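Local coordinates for NIF3-related protein (Bacillus cereus, PDB 2GX8), which is of unknown function but binds a pair of zinc ions through a dimetal motif conserved in the Nif3 family and carries an inserted domain thought to be regulatory, at residues K295-V300 and N351-G356; V307-V312 and G328-V333; G146-E151 and Y274-M279; K319-A324 and H343-L348. All blocks are in the same frame, centred on the assembly; numbering follows the deposited sequence.

Contact 1 of 4, residues K295-V300 and N351-G356; sequences KGARVV and NIVDPG
Arg298 and Asp354 are paired across two antiparallel strands, 298-300 and 351-354, whose axes come within 4.6 Å. Four backbone hydrogen bonds make the ladder. Arg298 and Asp354 form one hydrogen-bonded pair, and Val300 with Ile352 forms the next. Val299 and Val353 sit between them as a non-hydrogen-bonded pair. Val300 N to Ile352 O and Asp354 N to Arg298 O are both 2.8 Å.

One salt bridge adds charge to this pairing. The two side chains run side by side on the same face of the sheet. Arg298 NH2 reaches Asp354 OD2 at 2.7 Å. OD2 is met from above the carboxylate plane, and the guanidinium and carboxylate planes are 53° apart. The Asp354 carboxylate stands anti to its own backbone nitrogen (chi1 -178°). Its other oxygen, OD1, accepts from Gly356 N at 2.9 Å, which is an Asx turn. Met337 ties the pair down further: its N donates to Asp354 OD2 and its O accepts from Arg298 NH2.

A water beside this pair accepts from Arg298 NE and donates to Asp354 O.

Apolar contacts finish the pairing. Val300 and Ile352 lie alongside each other with CB to CB at 3.8 Å. On the other face Ala297 CB meets Val353 CG1 at 4.1 Å.

A strand of the second subunit pairs with 298-300 in turn, and Phe394 of that subunit makes a cation-pi contact with Arg298. The buried charges are thus matched across the strand pair, with Met337 and the neighbouring subunit adding partners. This probably favours an ionised Asp354 and limits the movement of the arginine.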
loop_
_atom_site.group_PDB
_atom_site.type_symbol
_atom_site.label_atom_id
_atom_site.label_comp_id
_atom_site.label_asym_id
_atom_site.label_seq_id
_atom_site.Cartn_x
_atom_site.Cartn_y
_atom_site.Cartn_z
ATOM N N LYS C 295 17.432 -7.502 40.082
ATOM C CA LYS C 295 16.789 -7.400 41.375
ATOM C C LYS C 295 15.352 -7.901 41.373
ATOM O O LYS C 295 14.879 -8.443 42.361
ATOM C CB LYS C 295 16.948 -5.981 41.920
ATOM C CG LYS C 295 18.437 -5.552 42.002
ATOM C CD LYS C 295 19.276 -6.504 42.923
ATOM C CE LYS C 295 20.813 -6.322 42.773
ATOM N NZ LYS C 295 21.319 -6.636 41.386
ATOM N N GLY C 296 14.657 -7.761 40.259
ATOM C CA GLY C 296 13.289 -8.256 40.181
ATOM C C GLY C 296 12.911 -8.813 38.824
ATOM O O GLY C 296 13.587 -8.566 37.839
ATOM N N ALA C 297 11.828 -9.581 38.774
ATOM C CA ALA C 297 11.307 -10.119 37.507
ATOM C C ALA C 297 9.782 -10.213 37.597
ATOM O O ALA C 297 9.222 -10.089 38.688
ATOM C CB ALA C 297 11.915 -11.511 37.179
ATOM N N ARG C 298 9.114 -10.388 36.455
ATOM C CA ARG C 298 7.669 -10.646 36.421
ATOM C C ARG C 298 7.538 -12.080 35.932
ATOM O O ARG C 298 8.295 -12.517 35.044
ATOM C CB ARG C 298 6.935 -9.686 35.480
ATOM C CG ARG C 298 7.085 -8.248 35.879
ATOM C CD ARG C 298 6.323 -7.310 34.948
ATOM N NE ARG C 298 6.881 -7.343 33.621
ATOM C CZ ARG C 298 6.246 -6.912 32.540
ATOM N NH1 ARG C 298 5.009 -6.436 32.650
ATOM N NH2 ARG C 298 6.827 -6.986 31.346
ATOM N N VAL C 299 6.594 -12.811 36.504
ATOM C CA VAL C 299 6.381 -14.193 36.159
ATOM C C VAL C 299 4.938 -14.474 35.734
ATOM O O VAL C 299 3.996 -14.047 36.396
ATOM C CB VAL C 299 6.711 -15.106 37.371
ATOM C CG1 VAL C 299 6.415 -16.531 37.052
ATOM C CG2 VAL C 299 8.171 -14.974 37.768
ATOM N N VAL C 300 4.772 -15.219 34.649
ATOM C CA VAL C 300 3.452 -15.614 34.203
ATOM C C VAL C 300 3.309 -17.114 34.403
ATOM O O VAL C 300 4.087 -17.872 33.857
ATOM C CB VAL C 300 3.233 -15.319 32.705
ATOM C CG1 VAL C 300 1.813 -15.704 32.293
ATOM C CG2 VAL C 300 3.478 -13.868 32.416
ATOM N N ASN C 351 4.727 -20.904 30.616
ATOM C CA ASN C 351 5.136 -20.045 31.694
ATOM C C ASN C 351 6.128 -19.033 31.156
ATOM O O ASN C 351 6.743 -19.261 30.116
ATOM C CB ASN C 351 5.775 -20.864 32.783
ATOM C CG ASN C 351 4.809 -21.825 33.410
ATOM O OD1 ASN C 351 3.587 -21.627 33.363
ATOM N ND2 ASN C 351 5.338 -22.849 34.025
ATOM N N ILE C 352 6.278 -17.920 31.862
ATOM C CA ILE C 352 7.161 -16.876 31.413
ATOM C C ILE C 352 7.854 -16.257 32.585
ATOM O O ILE C 352 7.265 -16.111 33.638
ATOM C CB ILE C 352 6.372 -15.738 30.693
ATOM C CG1 ILE C 352 5.404 -16.341 29.665
ATOM C CG2 ILE C 352 7.312 -14.670 30.106
ATOM C CD1 ILE C 352 5.496 -15.753 28.347
ATOM N N VAL C 353 9.130 -15.953 32.414
ATOM C CA VAL C 353 9.840 -15.146 33.381
ATOM C C VAL C 353 10.400 -13.980 32.555
ATOM O O VAL C 353 11.048 -14.211 31.575
ATOM C CB VAL C 353 10.982 -15.872 34.039
ATOM C CG1 VAL C 353 11.669 -14.916 34.956
ATOM C CG2 VAL C 353 10.454 -17.137 34.850
ATOM N N ASP C 354 10.144 -12.748 32.974
ATOM C CA ASP C 354 10.575 -11.540 32.259
ATOM C C ASP C 354 11.546 -10.844 33.186
ATOM O O ASP C 354 11.145 -10.118 34.087
ATOM C CB ASP C 354 9.372 -10.630 31.975
ATOM C CG ASP C 354 9.721 -9.376 31.194
ATOM O OD1 ASP C 354 10.913 -9.050 31.025
ATOM O OD2 ASP C 354 8.784 -8.694 30.700
ATOM N N PRO C 355 12.840 -11.044 32.949
ATOM C CA PRO C 355 13.831 -10.388 33.775
ATOM C C PRO C 355 14.159 -9.002 33.220
ATOM O O PRO C 355 14.970 -8.302 33.797
ATOM C CB PRO C 355 15.037 -11.305 33.632
ATOM C CG PRO C 355 14.903 -11.918 32.250
ATOM C CD PRO C 355 13.448 -11.858 31.875
ATOM N N GLY C 356 13.528 -8.600 32.113
ATOM C CA GLY C 356 13.777 -7.301 31.515
ATOM C C GLY C 356 14.683 -7.418 30.306
ATOM O O GLY C 356 15.578 -8.277 30.247
HETATM O O HOH W 1 14.721 -6.879 35.950
HETATM O O HOH W 2 9.849 -7.307 33.936
#

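Contact 2 of 4, residues V307-V312 and G328-V333; sequences VRKVAV and GADVYV
The side chain of Asp330 sets out toward strand 307-312 and slides past Val307, the two pointing in opposite directions. Its OD2 accepts two backbone N-H groups, from Arg308 N at 2.9 Å and Lys309 N at 3.0 Å. The donors come from opposite faces of the carboxylate plane, both on the anti side. Asp330 N returns a bond to Lys309 O at 2.8 Å. The carboxylate thus holds the start of the pairing, where the regular ladder has not yet begun.

The aliphatic part of Lys309 runs beside the carbonyl of Gly328. Its CG falls between the backbone N and the carbonyl carbon (chi1 80°), and CG and CD both lie close to Gly328 O. The amine goes on to Lys327 O and the hydroxyl of Tyr274.

The strands 306-313 and 331-335 run parallel and are joined by helix 321-326, a beta-alpha-beta unit. Val310, Ala311 and Val312 pair with Val331, Tyr332 and Val333. Val333 N to Ala311 O is 2.8 Å.

Val310 and Val331 lie side by side, with CG2 to CG1 at 3.7 Å. Val312 and Val333 do the same further along. Val310 also crosses Val333 at a slant, CG1 against CG2. Phe284 of helix 281-292 packs on Val310, Val331 and Val333. On the other face Ala311 CB touches Tyr332 CD2 at 3.6 Å, and Ala311 O lies at the edge of that ring. The ring's hydroxyl is bonded to Gly317 O.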
loop_
_atom_site.group_PDB
_atom_site.type_symbol
_atom_site.label_atom_id
_atom_site.label_comp_id
_atom_site.label_asym_id
_atom_site.label_seq_id
_atom_site.Cartn_x
_atom_site.Cartn_y
_atom_site.Cartn_z
ATOM N N VAL C 307 9.225 -27.034 35.934
ATOM C CA VAL C 307 9.857 -26.630 34.695
ATOM C C VAL C 307 11.173 -27.362 34.498
ATOM O O VAL C 307 11.989 -27.472 35.421
ATOM C CB VAL C 307 10.085 -25.112 34.546
ATOM C CG1 VAL C 307 8.760 -24.333 34.638
ATOM C CG2 VAL C 307 11.097 -24.581 35.543
ATOM N N ARG C 308 11.364 -27.842 33.267
ATOM C CA ARG C 308 12.562 -28.576 32.890
ATOM C C ARG C 308 13.198 -27.984 31.621
ATOM O O ARG C 308 14.395 -27.673 31.622
ATOM C CB ARG C 308 12.242 -30.060 32.721
ATOM C CG ARG C 308 13.376 -30.892 32.130
ATOM C CD ARG C 308 14.518 -31.186 33.105
ATOM N NE ARG C 308 15.328 -32.299 32.592
ATOM C CZ ARG C 308 16.493 -32.686 33.101
ATOM N NH1 ARG C 308 17.014 -32.042 34.143
ATOM N NH2 ARG C 308 17.147 -33.707 32.556
ATOM N N LYS C 309 12.442 -27.848 30.534
ATOM C CA LYS C 309 13.060 -27.188 29.381
ATOM C C LYS C 309 12.668 -25.739 29.299
ATOM O O LYS C 309 11.504 -25.376 29.447
ATOM C CB LYS C 309 12.926 -27.925 28.049
ATOM C CG LYS C 309 11.643 -27.810 27.312
ATOM C CD LYS C 309 11.662 -28.697 26.054
ATOM C CE LYS C 309 12.705 -28.285 25.028
ATOM N NZ LYS C 309 12.629 -29.172 23.815
ATOM N N VAL C 310 13.688 -24.928 29.027
ATOM C CA VAL C 310 13.617 -23.493 29.038
ATOM C C VAL C 310 13.966 -22.873 27.689
ATOM O O VAL C 310 14.944 -23.259 27.049
ATOM C CB VAL C 310 14.665 -22.957 30.045
ATOM C CG1 VAL C 310 14.693 -21.431 30.083
ATOM C CG2 VAL C 310 14.444 -23.544 31.436
ATOM N N ALA C 311 13.166 -21.893 27.279
ATOM C CA ALA C 311 13.432 -21.115 26.070
ATOM C C ALA C 311 13.901 -19.732 26.525
ATOM O O ALA C 311 13.389 -19.193 27.491
ATOM C CB ALA C 311 12.159 -21.004 25.205
ATOM N N VAL C 312 14.913 -19.178 25.886
ATOM C CA VAL C 312 15.321 -17.784 26.212
ATOM C C VAL C 312 15.544 -16.969 24.962
ATOM O O VAL C 312 16.042 -17.478 23.986
ATOM C CB VAL C 312 16.556 -17.697 27.169
ATOM C CG1 VAL C 312 17.683 -18.613 26.718
ATOM C CG2 VAL C 312 17.026 -16.250 27.323
ATOM N N GLY C 328 8.131 -27.137 22.772
ATOM C CA GLY C 328 7.989 -27.796 24.069
ATOM C C GLY C 328 8.496 -27.150 25.346
ATOM O O GLY C 328 8.590 -27.827 26.357
ATOM N N ALA C 329 8.788 -25.855 25.330
ATOM C CA ALA C 329 9.265 -25.160 26.521
ATOM C C ALA C 329 8.245 -25.247 27.618
ATOM O O ALA C 329 7.038 -25.319 27.366
ATOM C CB ALA C 329 9.558 -23.679 26.201
ATOM N N ASP C 330 8.750 -25.271 28.846
ATOM C CA ASP C 330 7.940 -25.309 30.058
ATOM C C ASP C 330 7.829 -23.877 30.550
ATOM O O ASP C 330 6.841 -23.516 31.206
ATOM C CB ASP C 330 8.625 -26.146 31.141
ATOM C CG ASP C 330 8.555 -27.632 30.870
ATOM O OD1 ASP C 330 7.469 -28.123 30.472
ATOM O OD2 ASP C 330 9.578 -28.324 31.090
ATOM N N VAL C 331 8.852 -23.083 30.224
ATOM C CA VAL C 331 8.965 -21.699 30.631
ATOM C C VAL C 331 9.721 -20.918 29.552
ATOM O O VAL C 331 10.598 -21.457 28.891
ATOM C CB VAL C 331 9.729 -21.571 31.975
ATOM C CG1 VAL C 331 11.120 -22.053 31.825
ATOM C CG2 VAL C 331 9.747 -20.120 32.480
ATOM N N TYR C 332 9.400 -19.645 29.398
ATOM C CA TYR C 332 10.051 -18.801 28.395
ATOM C C TYR C 332 10.625 -17.539 29.051
ATOM O O TYR C 332 9.903 -16.783 29.658
ATOM C CB TYR C 332 9.043 -18.496 27.277
ATOM C CG TYR C 332 9.504 -17.615 26.101
ATOM C CD1 TYR C 332 8.608 -16.734 25.499
ATOM C CD2 TYR C 332 10.819 -17.667 25.592
ATOM C CE1 TYR C 332 8.988 -15.926 24.404
ATOM C CE2 TYR C 332 11.222 -16.826 24.476
ATOM C CZ TYR C 332 10.290 -15.968 23.909
ATOM O OH TYR C 332 10.602 -15.134 22.824
ATOM N N VAL C 333 11.926 -17.315 28.913
ATOM C CA VAL C 333 12.590 -16.161 29.508
ATOM C C VAL C 333 12.865 -15.112 28.452
ATOM O O VAL C 333 13.763 -15.297 27.650
ATOM C CB VAL C 333 13.961 -16.548 30.108
ATOM C CG1 VAL C 333 14.652 -15.326 30.683
ATOM C CG2 VAL C 333 13.799 -17.603 31.152
#

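Contact 3 of 4, residues G146-E151 and Y274-M279; sequences GLQNTE and YLQEEM
Leu147 and Leu275 meet through their CD2 methyls at 3.6 Å, on the inner side of a short antiparallel pairing. Their side chains cross at a slant. Val310 of strand 306-313 touches both, and Phe284 of helix 281-292 also packs on the buried Leu275. This is the tight part of the contact. Beside it, Gln148 and Tyr274 form a single hydrogen-bonded pair. Gln148 N to Tyr274 O and Tyr274 N to Gln148 O are both 3.0 Å. Gly146 precedes the pairing and ends helix 137-145 with a Schellman motif. The chain then turns a corner at Asn149 and runs into strand 150-168 of the large mixed sheet. At the end of the pairing a water takes the hydrogen of Gln276 N at 2.8 Å and donates to Gly146 O at 2.6 Å.

The other side is looser and faces solvent. Gln148 NE2 donates to Gln276 OE1 at 2.7 Å. Gln148 OE1 also comes to 3.0 Å from Gln276 OE1, two acceptors with no bond between them, so the amide pairing is imperfect. The two amide planes are 54° apart. Gln276 gets there with CG anti to the backbone N (chi1 178°). The Tyr274 hydroxyl is held by Lys309 NZ.

Two backbone bonds and the leucine contact thus join the segments on the inner side, and the glutamine bond lies where solvent can compete.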
loop_
_atom_site.group_PDB
_atom_site.type_symbol
_atom_site.label_atom_id
_atom_site.label_comp_id
_atom_site.label_asym_id
_atom_site.label_seq_id
_atom_site.Cartn_x
_atom_site.Cartn_y
_atom_site.Cartn_z
ATOM N N GLY C 146 22.775 -21.914 32.647
ATOM C CA GLY C 146 23.149 -23.315 32.820
ATOM C C GLY C 146 22.335 -24.267 31.942
ATOM O O GLY C 146 22.126 -25.425 32.296
ATOM N N LEU C 147 21.868 -23.794 30.794
ATOM C CA LEU C 147 21.096 -24.638 29.895
ATOM C C LEU C 147 22.009 -25.542 29.060
ATOM O O LEU C 147 23.059 -25.107 28.554
ATOM C CB LEU C 147 20.207 -23.811 28.963
ATOM C CG LEU C 147 19.116 -22.877 29.475
ATOM C CD1 LEU C 147 18.189 -22.615 28.323
ATOM C CD2 LEU C 147 18.312 -23.464 30.630
ATOM N N GLN C 148 21.573 -26.792 28.903
ATOM C CA GLN C 148 22.287 -27.818 28.138
ATOM C C GLN C 148 21.525 -28.265 26.888
ATOM O O GLN C 148 20.305 -28.072 26.786
ATOM C CB GLN C 148 22.542 -28.991 29.040
ATOM C CG GLN C 148 23.422 -28.589 30.175
ATOM C CD GLN C 148 23.196 -29.422 31.382
ATOM O OE1 GLN C 148 22.946 -30.628 31.293
ATOM N NE2 GLN C 148 23.273 -28.786 32.545
ATOM N N ASN C 149 22.260 -28.849 25.941
ATOM C CA ASN C 149 21.684 -29.334 24.684
ATOM C C ASN C 149 20.806 -28.284 24.020
ATOM O O ASN C 149 19.636 -28.543 23.729
ATOM C CB ASN C 149 20.878 -30.631 24.916
ATOM C CG ASN C 149 21.728 -31.763 25.439
ATOM O OD1 ASN C 149 21.273 -32.573 26.255
ATOM N ND2 ASN C 149 22.981 -31.822 24.983
ATOM N N THR C 150 21.362 -27.097 23.799
ATOM C CA THR C 150 20.573 -26.018 23.207
ATOM C C THR C 150 20.422 -26.117 21.691
ATOM O O THR C 150 21.270 -26.696 21.006
ATOM C CB THR C 150 21.074 -24.601 23.597
ATOM O OG1 THR C 150 22.415 -24.411 23.141
ATOM C CG2 THR C 150 21.002 -24.395 25.091
ATOM N N GLU C 151 19.305 -25.574 21.211
ATOM C CA GLU C 151 18.958 -25.487 19.798
ATOM C C GLU C 151 18.468 -24.077 19.510
ATOM O O GLU C 151 18.046 -23.392 20.410
ATOM C CB GLU C 151 17.764 -26.364 19.499
ATOM C CG GLU C 151 17.939 -27.822 19.571
ATOM C CD GLU C 151 16.665 -28.513 19.102
ATOM O OE1 GLU C 151 15.686 -27.778 18.796
ATOM O OE2 GLU C 151 16.635 -29.766 19.036
ATOM N N TYR C 274 17.774 -27.447 28.203
ATOM C CA TYR C 274 17.310 -28.102 29.437
ATOM C C TYR C 274 18.084 -27.746 30.693
ATOM O O TYR C 274 19.314 -27.739 30.689
ATOM C CB TYR C 274 17.384 -29.626 29.257
ATOM C CG TYR C 274 16.473 -30.152 28.175
ATOM C CD1 TYR C 274 16.931 -30.328 26.862
ATOM C CD2 TYR C 274 15.137 -30.456 28.462
ATOM C CE1 TYR C 274 16.073 -30.804 25.863
ATOM C CE2 TYR C 274 14.273 -30.936 27.481
ATOM C CZ TYR C 274 14.735 -31.103 26.188
ATOM O OH TYR C 274 13.846 -31.587 25.236
ATOM N N LEU C 275 17.369 -27.473 31.781
ATOM C CA LEU C 275 18.041 -27.239 33.056
ATOM C C LEU C 275 18.742 -28.532 33.488
ATOM O O LEU C 275 18.430 -29.615 32.980
ATOM C CB LEU C 275 17.061 -26.767 34.135
ATOM C CG LEU C 275 16.391 -25.396 34.020
ATOM C CD1 LEU C 275 15.353 -25.205 35.101
ATOM C CD2 LEU C 275 17.399 -24.243 34.047
ATOM N N GLN C 276 19.699 -28.417 34.407
ATOM C CA GLN C 276 20.415 -29.578 34.950
ATOM C C GLN C 276 19.487 -30.432 35.849
ATOM O O GLN C 276 19.595 -31.671 35.897
ATOM C CB GLN C 276 21.665 -29.101 35.722
ATOM C CG GLN C 276 22.535 -30.198 36.419
ATOM C CD GLN C 276 23.381 -31.040 35.455
ATOM O OE1 GLN C 276 23.341 -30.863 34.228
ATOM N NE2 GLN C 276 24.163 -31.955 36.017
ATOM N N GLU C 277 18.595 -29.760 36.577
ATOM C CA GLU C 277 17.603 -30.426 37.424
ATOM C C GLU C 277 16.268 -29.688 37.356
ATOM O O GLU C 277 16.241 -28.477 37.115
ATOM C CB GLU C 277 18.077 -30.560 38.879
ATOM C CG GLU C 277 18.957 -31.801 39.158
ATOM C CD GLU C 277 19.264 -32.012 40.649
ATOM O OE1 GLU C 277 19.137 -31.045 41.439
ATOM O OE2 GLU C 277 19.652 -33.144 41.030
ATOM N N GLU C 278 15.176 -30.437 37.557
ATOM C CA GLU C 278 13.806 -29.905 37.551
ATOM C C GLU C 278 13.625 -28.982 38.754
ATOM O O GLU C 278 14.188 -29.227 39.824
ATOM C CB GLU C 278 12.781 -31.051 37.608
ATOM C CG GLU C 278 11.317 -30.677 37.296
ATOM C CD GLU C 278 10.319 -31.801 37.634
ATOM O OE1 GLU C 278 10.257 -32.208 38.828
ATOM O OE2 GLU C 278 9.571 -32.270 36.722
ATOM N N MET C 279 12.845 -27.923 38.554
ATOM C CA MET C 279 12.533 -26.915 39.549
ATOM C C MET C 279 11.112 -26.453 39.305
ATOM O O MET C 279 10.543 -26.705 38.225
ATOM C CB MET C 279 13.340 -25.638 39.304
ATOM C CG MET C 279 14.821 -25.759 39.174
ATOM S SD MET C 279 15.381 -24.090 38.908
ATOM C CE MET C 279 17.131 -24.384 38.634
HETATM O O HOH W 3 20.804 -25.865 34.513
#

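Contact 4 of 4, residues K319-A324 and H343-L348; sequences KYINQA and HDAMML
Ile321 places CG1 between its backbone N and carbonyl carbon (chi1 68°), and chi2 of 165° then extends CD1 toward helix 339-348. Leu348 answers with CG anti to its own carbonyl carbon (chi1 -68°), which sends CD1 back at Ile321. The contact is a small packing of two helices. Helix 321-326 is the link of a beta-alpha-beta unit, and helix 339-348 leads into strand 351-354 of the same sheet.

Ile321 CD1 is the main point of contact. It touches Asp344 CB at 3.6 Å and the backbone nitrogen of Ala345 at 3.8 Å. Ala345 CB is a little further off, at 4.3 Å. Ile321 and Asp344 cross at about a right angle, and the isoleucine CD1 meets the aspartate at CB. The Asp344 carboxylate is used elsewhere: OD2 is hydrogen-bonded to a HEPES molecule, probably from the crystallisation liquor.

Leu348 also crosses Ile321 at about a right angle. The two CD1 methyls are 3.9 Å apart. Ile321 also packs on Tyr332 of strand 331-335 and on Leu350. The far side of helix 339-348 touches the second subunit, where Met346 packs on Pro393 and Met347 on Ile112 of that chain.

Asn322 makes the outer, exposed edge. Its amide crosses the leucine, and ND2 lies 3.5 Å from Leu348 CD2.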
loop_
_atom_site.group_PDB
_atom_site.type_symbol
_atom_site.label_atom_id
_atom_site.label_comp_id
_atom_site.label_asym_id
_atom_site.label_seq_id
_atom_site.Cartn_x
_atom_site.Cartn_y
_atom_site.Cartn_z
ATOM N N LYS C 319 6.870 -11.985 20.113
ATOM C CA LYS C 319 6.484 -12.667 18.887
ATOM C C LYS C 319 6.780 -14.173 18.808
ATOM O O LYS C 319 6.303 -14.842 17.893
ATOM C CB LYS C 319 7.079 -11.930 17.673
ATOM C CG LYS C 319 6.415 -10.590 17.412
ATOM C CD LYS C 319 6.692 -10.094 15.985
ATOM C CE LYS C 319 5.740 -8.933 15.612
ATOM N NZ LYS C 319 5.834 -8.540 14.137
ATOM N N TYR C 320 7.523 -14.705 19.777
ATOM C CA TYR C 320 7.934 -16.111 19.735
ATOM C C TYR C 320 7.362 -17.018 20.786
ATOM O O TYR C 320 7.907 -18.083 21.044
ATOM C CB TYR C 320 9.439 -16.191 19.714
ATOM C CG TYR C 320 9.946 -15.382 18.550
ATOM C CD1 TYR C 320 10.481 -14.127 18.742
ATOM C CD2 TYR C 320 9.791 -15.846 17.249
ATOM C CE1 TYR C 320 10.915 -13.342 17.634
ATOM C CE2 TYR C 320 10.204 -15.099 16.152
ATOM C CZ TYR C 320 10.767 -13.846 16.349
ATOM O OH TYR C 320 11.180 -13.096 15.246
ATOM N N ILE C 321 6.243 -16.630 21.376
ATOM C CA ILE C 321 5.620 -17.488 22.357
ATOM C C ILE C 321 5.075 -18.794 21.738
ATOM O O ILE C 321 5.064 -19.823 22.413
ATOM C CB ILE C 321 4.540 -16.741 23.203
ATOM C CG1 ILE C 321 3.343 -16.365 22.348
ATOM C CG2 ILE C 321 5.155 -15.489 23.857
ATOM C CD1 ILE C 321 2.116 -15.972 23.135
ATOM N N ASN C 322 4.637 -18.764 20.479
ATOM C CA ASN C 322 4.079 -19.948 19.845
ATOM C C ASN C 322 5.151 -20.935 19.512
ATOM O O ASN C 322 4.958 -22.144 19.661
ATOM C CB ASN C 322 3.248 -19.594 18.614
ATOM C CG ASN C 322 1.879 -19.076 18.991
ATOM O OD1 ASN C 322 1.688 -17.875 19.131
ATOM N ND2 ASN C 322 0.944 -19.989 19.263
ATOM N N GLN C 323 6.289 -20.400 19.095
ATOM C CA GLN C 323 7.458 -21.196 18.778
ATOM C C GLN C 323 7.957 -21.875 20.036
ATOM O O GLN C 323 8.122 -23.083 20.074
ATOM C CB GLN C 323 8.529 -20.298 18.132
ATOM C CG GLN C 323 9.701 -21.031 17.484
ATOM C CD GLN C 323 9.355 -21.999 16.300
ATOM O OE1 GLN C 323 8.202 -22.135 15.860
ATOM N NE2 GLN C 323 10.382 -22.680 15.803
ATOM N N ALA C 324 8.142 -21.089 21.086
ATOM C CA ALA C 324 8.580 -21.590 22.399
ATOM C C ALA C 324 7.737 -22.768 22.899
ATOM O O ALA C 324 8.287 -23.737 23.392
ATOM C CB ALA C 324 8.603 -20.467 23.416
ATOM N N HIS C 343 -1.495 -13.041 28.285
ATOM C CA HIS C 343 -2.727 -13.860 28.372
ATOM C C HIS C 343 -2.677 -14.965 27.317
ATOM O O HIS C 343 -3.150 -16.062 27.560
ATOM C CB HIS C 343 -4.020 -13.039 28.224
ATOM C CG HIS C 343 -4.531 -12.501 29.516
ATOM N ND1 HIS C 343 -5.112 -13.307 30.481
ATOM C CD2 HIS C 343 -4.524 -11.253 30.024
ATOM C CE1 HIS C 343 -5.447 -12.571 31.523
ATOM N NE2 HIS C 343 -5.120 -11.314 31.266
ATOM N N ASP C 344 -2.103 -14.657 26.143
ATOM C CA ASP C 344 -1.963 -15.641 25.069
ATOM C C ASP C 344 -1.084 -16.772 25.547
ATOM O O ASP C 344 -1.373 -17.930 25.268
ATOM C CB ASP C 344 -1.345 -15.042 23.802
ATOM C CG ASP C 344 -2.305 -14.142 23.036
ATOM O OD1 ASP C 344 -3.521 -14.220 23.295
ATOM O OD2 ASP C 344 -1.842 -13.385 22.149
ATOM N N ALA C 345 -0.031 -16.442 26.296
ATOM C CA ALA C 345 0.890 -17.455 26.831
ATOM C C ALA C 345 0.230 -18.357 27.884
ATOM O O ALA C 345 0.453 -19.564 27.868
ATOM C CB ALA C 345 2.114 -16.813 27.378
ATOM N N MET C 346 -0.573 -17.790 28.787
ATOM C CA MET C 346 -1.293 -18.629 29.751
ATOM C C MET C 346 -2.210 -19.589 28.997
ATOM O O MET C 346 -2.290 -20.749 29.364
ATOM C CB MET C 346 -2.126 -17.822 30.736
ATOM C CG MET C 346 -1.481 -16.578 31.210
ATOM S SD MET C 346 -2.222 -15.890 32.679
ATOM C CE MET C 346 -3.863 -16.602 32.680
ATOM N N MET C 347 -2.884 -19.109 27.942
ATOM C CA MET C 347 -3.744 -19.962 27.085
ATOM C C MET C 347 -2.981 -21.065 26.347
ATOM O O MET C 347 -3.542 -22.115 26.063
ATOM C CB MET C 347 -4.576 -19.122 26.084
ATOM C CG MET C 347 -5.801 -18.485 26.742
ATOM S SD MET C 347 -6.962 -17.666 25.652
ATOM C CE MET C 347 -5.847 -16.452 24.980
ATOM N N LEU C 348 -1.718 -20.828 25.994
ATOM C CA LEU C 348 -0.912 -21.866 25.347
ATOM C C LEU C 348 -0.447 -22.889 26.392
ATOM O O LEU C 348 -0.149 -24.030 26.058
ATOM C CB LEU C 348 0.318 -21.278 24.667
ATOM C CG LEU C 348 0.144 -20.376 23.443
ATOM C CD1 LEU C 348 1.492 -19.809 23.023
ATOM C CD2 LEU C 348 -0.511 -21.136 22.280
#

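Contacts 1, 2 and 3 follow one another across a single mixed sheet. Strand 351-354 of contact 1 adjoins strand 331-335 of contact 2, with Asn351 O to Tyr332 N at 2.8 Å. Strand 306-313 then adjoins strand 270-280 of contact 3, with Val307 N to Met279 O at 2.7 Å. Contact 4 packs its helices on this sheet. Ala345 CB meets Ile352 CD1 at 3.7 Å, and Ala324 CB meets Ala311 CB at 4.0 Å. Contacts 1 and 4 both reach the second subunit. The side chains of Asp354 and Val312 each lie about 11 Å from a zinc ion. The chain continues past contact 1 to the zinc ligands His357 and Glu360.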